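Local coordinates for CELL WALL surface anchor family protein (Streptococcus pneumoniae, PDB 3ZGH) that probably mediates adhesion of the pneumococcus to host cells through its basic region domain, which binds keratin 10 and adopts an MSCRAMM-type fold, at residues Y47-T52 with G191-S196; T95-G100 with S157-P162. All blocks are in the same frame, centred on the assembly; numbering follows the deposited sequence.

Interaction 1 (Y47-T52 with G191-S196)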
loop_
_atom_site.group_PDB
_atom_site.type_symbol
_atom_site.label_atom_id
_atom_site.label_comp_id
_atom_site.label_asym_id
_atom_site.label_seq_id
_atom_site.Cartn_x
_atom_site.Cartn_y
_atom_site.Cartn_z
ATOM N N TYR A 47 6.658 1.371 3.857
ATOM C CA TYR A 47 5.535 0.567 3.380
ATOM C C TYR A 47 5.899 -0.905 3.381
ATOM O O TYR A 47 7.093 -1.305 3.402
ATOM C CB TYR A 47 5.053 0.968 1.985
ATOM C CG TYR A 47 5.977 0.502 0.875
ATOM C CD1 TYR A 47 5.836 -0.772 0.315
ATOM C CD2 TYR A 47 7.017 1.309 0.426
ATOM C CE1 TYR A 47 6.712 -1.216 -0.665
ATOM C CE2 TYR A 47 7.879 0.887 -0.577
ATOM C CZ TYR A 47 7.719 -0.388 -1.109
ATOM O OH TYR A 47 8.574 -0.825 -2.091
ATOM N N LYS A 48 4.838 -1.710 3.400
ATOM C CA LYS A 48 4.948 -3.132 3.203
ATOM C C LYS A 48 3.903 -3.493 2.140
ATOM O O LYS A 48 2.774 -2.983 2.169
ATOM C CB LYS A 48 4.685 -3.867 4.501
ATOM C CG LYS A 48 4.682 -5.398 4.352
ATOM C CD LYS A 48 4.330 -6.116 5.684
ATOM C CE LYS A 48 5.472 -6.021 6.687
ATOM N NZ LYS A 48 5.201 -6.716 7.996
ATOM N N LEU A 49 4.290 -4.350 1.197
ATOM C CA LEU A 49 3.350 -4.872 0.227
ATOM C C LEU A 49 3.497 -6.397 0.256
ATOM O O LEU A 49 4.591 -6.944 -0.045
ATOM C CB LEU A 49 3.649 -4.332 -1.169
ATOM C CG LEU A 49 2.669 -4.850 -2.227
ATOM C CD1 LEU A 49 1.325 -4.129 -2.140
ATOM C CD2 LEU A 49 3.270 -4.710 -3.632
ATOM N N LYS A 50 2.424 -7.075 0.659
ATOM C CA LYS A 50 2.397 -8.521 0.648
ATOM C C LYS A 50 1.552 -8.955 -0.549
ATOM O O LYS A 50 0.446 -8.449 -0.731
ATOM C CB LYS A 50 1.780 -9.012 1.954
ATOM C CG LYS A 50 1.628 -10.551 2.052
ATOM C CD LYS A 50 1.010 -10.906 3.423
ATOM C CE LYS A 50 0.577 -12.372 3.490
ATOM N NZ LYS A 50 -0.339 -12.661 4.658
ATOM N N VAL A 51 2.077 -9.863 -1.377
ATOM C CA VAL A 51 1.349 -10.354 -2.535
ATOM C C VAL A 51 1.345 -11.903 -2.535
ATOM O O VAL A 51 2.415 -12.561 -2.516
ATOM C CB VAL A 51 2.017 -9.861 -3.831
ATOM C CG1 VAL A 51 1.164 -10.227 -5.061
ATOM C CG2 VAL A 51 2.255 -8.316 -3.750
ATOM N N THR A 52 0.137 -12.464 -2.504
ATOM C CA THR A 52 -0.060 -13.904 -2.470
ATOM C C THR A 52 -0.722 -14.319 -3.776
ATOM O O THR A 52 -1.698 -13.723 -4.205
ATOM C CB THR A 52 -0.975 -14.298 -1.304
ATOM O OG1 THR A 52 -0.312 -13.996 -0.070
ATOM C CG2 THR A 52 -1.263 -15.803 -1.307
ATOM N N GLY A 191 10.993 3.414 -4.546
ATOM C CA GLY A 191 10.883 1.990 -4.266
ATOM C C GLY A 191 9.731 1.273 -4.953
ATOM O O GLY A 191 8.884 0.640 -4.295
ATOM N N LYS A 192 9.709 1.328 -6.280
ATOM C CA LYS A 192 8.690 0.612 -7.059
ATOM C C LYS A 192 8.835 -0.921 -6.951
ATOM O O LYS A 192 9.945 -1.429 -6.968
ATOM C CB LYS A 192 8.797 1.041 -8.503
ATOM C CG LYS A 192 7.666 0.578 -9.363
ATOM C CD LYS A 192 7.593 1.406 -10.657
ATOM C CE LYS A 192 7.485 2.890 -10.337
ATOM N NZ LYS A 192 6.712 3.689 -11.353
ATOM N N VAL A 193 7.718 -1.644 -6.830
ATOM C CA VAL A 193 7.734 -3.116 -6.866
ATOM C C VAL A 193 7.436 -3.548 -8.296
ATOM O O VAL A 193 6.394 -3.172 -8.863
ATOM C CB VAL A 193 6.693 -3.726 -5.916
ATOM C CG1 VAL A 193 6.660 -5.274 -6.036
ATOM C CG2 VAL A 193 6.971 -3.255 -4.446
ATOM N N VAL A 194 8.364 -4.305 -8.882
ATOM C CA VAL A 194 8.226 -4.807 -10.234
ATOM C C VAL A 194 8.311 -6.322 -10.183
ATOM O O VAL A 194 9.325 -6.877 -9.760
ATOM C CB VAL A 194 9.340 -4.270 -11.123
ATOM C CG1 VAL A 194 9.258 -4.873 -12.537
ATOM C CG2 VAL A 194 9.256 -2.753 -11.204
ATOM N N GLU A 195 7.238 -6.986 -10.599
ATOM C CA GLU A 195 7.210 -8.438 -10.668
ATOM C C GLU A 195 7.110 -8.856 -12.138
ATOM O O GLU A 195 6.251 -8.373 -12.873
ATOM C CB GLU A 195 6.012 -8.949 -9.871
ATOM C CG GLU A 195 6.003 -10.417 -9.548
ATOM C CD GLU A 195 6.572 -10.712 -8.177
ATOM O OE1 GLU A 195 7.763 -11.104 -8.120
ATOM O OE2 GLU A 195 5.842 -10.553 -7.161
ATOM N N SER A 196 8.082 -9.599 -12.631
ATOM C CA SER A 196 7.964 -10.277 -13.950
ATOM C C SER A 196 7.054 -11.541 -14.015
ATOM O O SER A 196 6.632 -12.080 -12.949
ATOM C CB SER A 196 9.351 -10.626 -14.410
ATOM O OG SER A 196 9.793 -9.477 -15.067
#

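Interaction 2 (T95-G100 with S157-P162). With ACT (acetate ion), chain D.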
loop_
_atom_site.group_PDB
_atom_site.type_symbol
_atom_site.label_atom_id
_atom_site.label_comp_id
_atom_site.label_asym_id
_atom_site.label_seq_id
_atom_site.Cartn_x
_atom_site.Cartn_y
_atom_site.Cartn_z
ATOM N N THR A 95 -0.440 6.791 -11.188
ATOM C CA THR A 95 -0.797 5.384 -11.269
ATOM C C THR A 95 -0.183 4.633 -10.100
ATOM O O THR A 95 0.994 4.796 -9.827
ATOM C CB THR A 95 -0.292 4.797 -12.572
ATOM O OG1 THR A 95 -0.881 5.523 -13.651
ATOM C CG2 THR A 95 -0.671 3.306 -12.671
ATOM N N MET A 96 -0.971 3.820 -9.399
ATOM C CA MET A 96 -0.446 3.003 -8.308
ATOM C C MET A 96 -0.076 1.590 -8.767
ATOM O O MET A 96 0.764 0.947 -8.155
ATOM C CB MET A 96 -1.489 2.819 -7.198
ATOM C CG MET A 96 -2.064 4.087 -6.619
ATOM S SD MET A 96 -1.081 4.848 -5.324
ATOM C CE MET A 96 -0.789 3.508 -4.133
ATOM N N LEU A 97 -0.771 1.084 -9.778
ATOM C CA LEU A 97 -0.717 -0.349 -10.088
ATOM C C LEU A 97 -0.858 -0.563 -11.595
ATOM O O LEU A 97 -1.758 -0.025 -12.223
ATOM C CB LEU A 97 -1.823 -1.074 -9.333
ATOM C CG LEU A 97 -1.923 -2.592 -9.569
ATOM C CD1 LEU A 97 -0.804 -3.322 -8.856
ATOM C CD2 LEU A 97 -3.273 -3.062 -9.086
ATOM N N THR A 98 0.056 -1.317 -12.184
ATOM C CA THR A 98 -0.116 -1.723 -13.581
ATOM C C THR A 98 -0.139 -3.243 -13.545
ATOM O O THR A 98 0.478 -3.858 -12.656
ATOM C CB THR A 98 1.012 -1.231 -14.493
ATOM O OG1 THR A 98 2.250 -1.792 -14.046
ATOM C CG2 THR A 98 1.109 0.285 -14.469
ATOM N N LEU A 99 -0.887 -3.849 -14.465
ATOM C CA LEU A 99 -1.168 -5.285 -14.394
ATOM C C LEU A 99 -0.841 -5.953 -15.719
ATOM O O LEU A 99 -1.110 -5.393 -16.788
ATOM C CB LEU A 99 -2.643 -5.506 -14.074
ATOM C CG LEU A 99 -3.099 -5.025 -12.694
ATOM C CD1 LEU A 99 -4.577 -5.313 -12.532
ATOM C CD2 LEU A 99 -2.290 -5.703 -11.577
ATOM N N GLY A 100 -0.240 -7.133 -15.655
ATOM C CA GLY A 100 0.042 -7.879 -16.862
ATOM C C GLY A 100 -1.215 -8.338 -17.594
ATOM O O GLY A 100 -2.335 -8.188 -17.103
ATOM N N SER A 157 -4.483 -1.118 2.903
ATOM C CA SER A 157 -5.445 -1.297 1.839
ATOM C C SER A 157 -5.216 -2.698 1.274
ATOM O O SER A 157 -4.045 -3.161 1.201
ATOM C CB SER A 157 -5.217 -0.248 0.749
ATOM O OG SER A 157 -5.482 1.096 1.201
ATOM N N SER A 158 -6.289 -3.403 0.897
ATOM C CA SER A 158 -6.097 -4.731 0.299
ATOM C C SER A 158 -7.103 -4.930 -0.808
ATOM O O SER A 158 -8.208 -4.351 -0.778
ATOM C CB SER A 158 -6.247 -5.861 1.326
ATOM O OG SER A 158 -7.565 -5.820 1.875
ATOM N N TRP A 159 -6.721 -5.750 -1.795
ATOM C CA TRP A 159 -7.587 -6.029 -2.952
ATOM C C TRP A 159 -7.110 -7.343 -3.566
ATOM O O TRP A 159 -5.994 -7.812 -3.252
ATOM C CB TRP A 159 -7.538 -4.893 -3.978
ATOM C CG TRP A 159 -6.187 -4.638 -4.596
ATOM C CD1 TRP A 159 -5.711 -5.121 -5.813
ATOM C CD2 TRP A 159 -5.135 -3.849 -4.051
ATOM N NE1 TRP A 159 -4.413 -4.700 -6.019
ATOM C CE2 TRP A 159 -4.037 -3.915 -4.954
ATOM C CE3 TRP A 159 -4.992 -3.120 -2.861
ATOM C CZ2 TRP A 159 -2.837 -3.260 -4.720
ATOM C CZ3 TRP A 159 -3.782 -2.463 -2.629
ATOM C CH2 TRP A 159 -2.725 -2.538 -3.561
ATOM N N THR A 160 -7.946 -7.928 -4.411
ATOM C CA THR A 160 -7.568 -9.109 -5.145
ATOM C C THR A 160 -7.621 -8.819 -6.637
ATOM O O THR A 160 -8.295 -7.870 -7.092
ATOM C CB THR A 160 -8.511 -10.278 -4.827
ATOM O OG1 THR A 160 -9.838 -9.887 -5.154
ATOM C CG2 THR A 160 -8.440 -10.657 -3.325
ATOM N N VAL A 161 -6.937 -9.654 -7.415
ATOM C CA VAL A 161 -6.943 -9.524 -8.885
ATOM C C VAL A 161 -7.004 -10.937 -9.443
ATOM O O VAL A 161 -6.137 -11.758 -9.120
ATOM C CB VAL A 161 -5.660 -8.830 -9.413
ATOM C CG1 VAL A 161 -5.742 -8.641 -10.912
ATOM C CG2 VAL A 161 -5.422 -7.448 -8.726
ATOM N N PRO A 162 -8.012 -11.230 -10.286
ATOM C CA PRO A 162 -8.110 -12.592 -10.822
ATOM C C PRO A 162 -6.919 -12.930 -11.705
ATOM O O PRO A 162 -6.424 -12.063 -12.440
ATOM C CB PRO A 162 -9.397 -12.568 -11.671
ATOM C CG PRO A 162 -10.174 -11.349 -11.191
ATOM C CD PRO A 162 -9.140 -10.368 -10.699
HETATM C C ACT D . 3.706 -5.148 -15.954
HETATM O O ACT D . 3.513 -5.727 -17.052
HETATM O OXT ACT D . 2.753 -4.446 -15.534
HETATM C CH3 ACT D . 5.007 -5.289 -15.201
#

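Interaction 1 (Y47-T52 with G191-S196)
Tyr47 and Leu49, successive inward-facing residues of strand 43-53, meet Gly191, just before the last strand of the domain, and Val193, its first residue. The polar part is one weak hydrogen bond: the phenol OH of Tyr47 gives its proton to the carbonyl O of Gly191 at 2.7 Å. That carbonyl O also lies 3.5 Å from CZ of Tyr47, approaching the ring obliquely. With CG of Tyr47 set between the backbone N and the carbonyl carbon (chi1 75°), the ring leaves its strand and carries the hydroxyl across to Gly191.

The apolar part centres on one methyl group. CG2 of Val193 lies 4.3 Å from CE1 of Tyr47 and 4.1 Å from CD2 of Leu49, so it touches both side chains; it also lies beside the Tyr47 hydroxyl. CG1 of Val193 is almost as near, 4.2 Å from CD2 of Leu49, so the leucine methyl faces both valine branches. The Leu49 and Val193 side chains cross obliquely, and the backbones stay well apart, with CA of Leu49 8.5 Å from CA of Val193.

Two beta sheets pack face to face here, and no backbone hydrogen bond joins 47-52 to 191-196. Strand 43-53 runs between strands 28-38 and 57-65 in the large antiparallel sheet, while 193-195 is an outer strand of the small sheet, beside 170-172. Phe170 touches Val193 and Val51, Phe172 touches Leu49, and Phe187 meets the Tyr47 ring edge-to-face.

Interaction 2 (T95-G100 with S157-P162)
Leu97 overlaps the indole of Trp159, its CD2 methyl lying 3.7 Å from NE1 and 4.3 Å from CE2 of Trp159. The methyl comes in obliquely to the ring, and the leucine and the indole run alongside one another, pointing opposite ways. Chi1 of Trp159 is 62°, which swings the indole off strand 154-162 toward the small sheet. On its own strand, CG2 of Val161 sits at the indole edge, in the ring plane. Phe60 stacks on the same indole, and Trp138 meets it with the ring planes at about 50°.

Strand 97-99 is an outer strand of the small antiparallel sheet and here packs over the large one. At its start, Met96 and Leu97 both face Tyr136 of strand 136-138 in a classic beta bulge, which also hydrogen-bonds this edge of the small sheet to the large one. Two residues further on, Leu99 and Val161 meet tip to tip, CD1 of Leu99 being 3.9 Å from CG1 of Val161. These paired contacts are apolar, and no hydrogen bond joins the two segments.

Thr98 turns from the interface. Its OG1 is 3.1 Å from OXT of an acetate, probably from the crystallisation liquor, but Thr171 OG1 is also a partner of this hydroxyl; Ser169 OG hydrogen-bonds to the acetate.

How the interactions relate
After strand 28-38 the chain forms strand 43-53 of the large sheet, whose partner in interaction 1 comes only with residues 191-196, close to the end of the modelled chain. Within this long loop of 138 residues lies the whole of interaction 2: segment 95-100 is followed 57 residues later, end to end, by 157-162, so the second contact nests inside the first without crossing it. Both join the same two sheets, interaction 1 through outer strand 193-195 of the small sheet and interaction 2 through the other outer strand, 97-99, with 170-172 between. Their centres are 10 Å apart, their nearest atoms about 5 Å, and Phe60 touches residues of both.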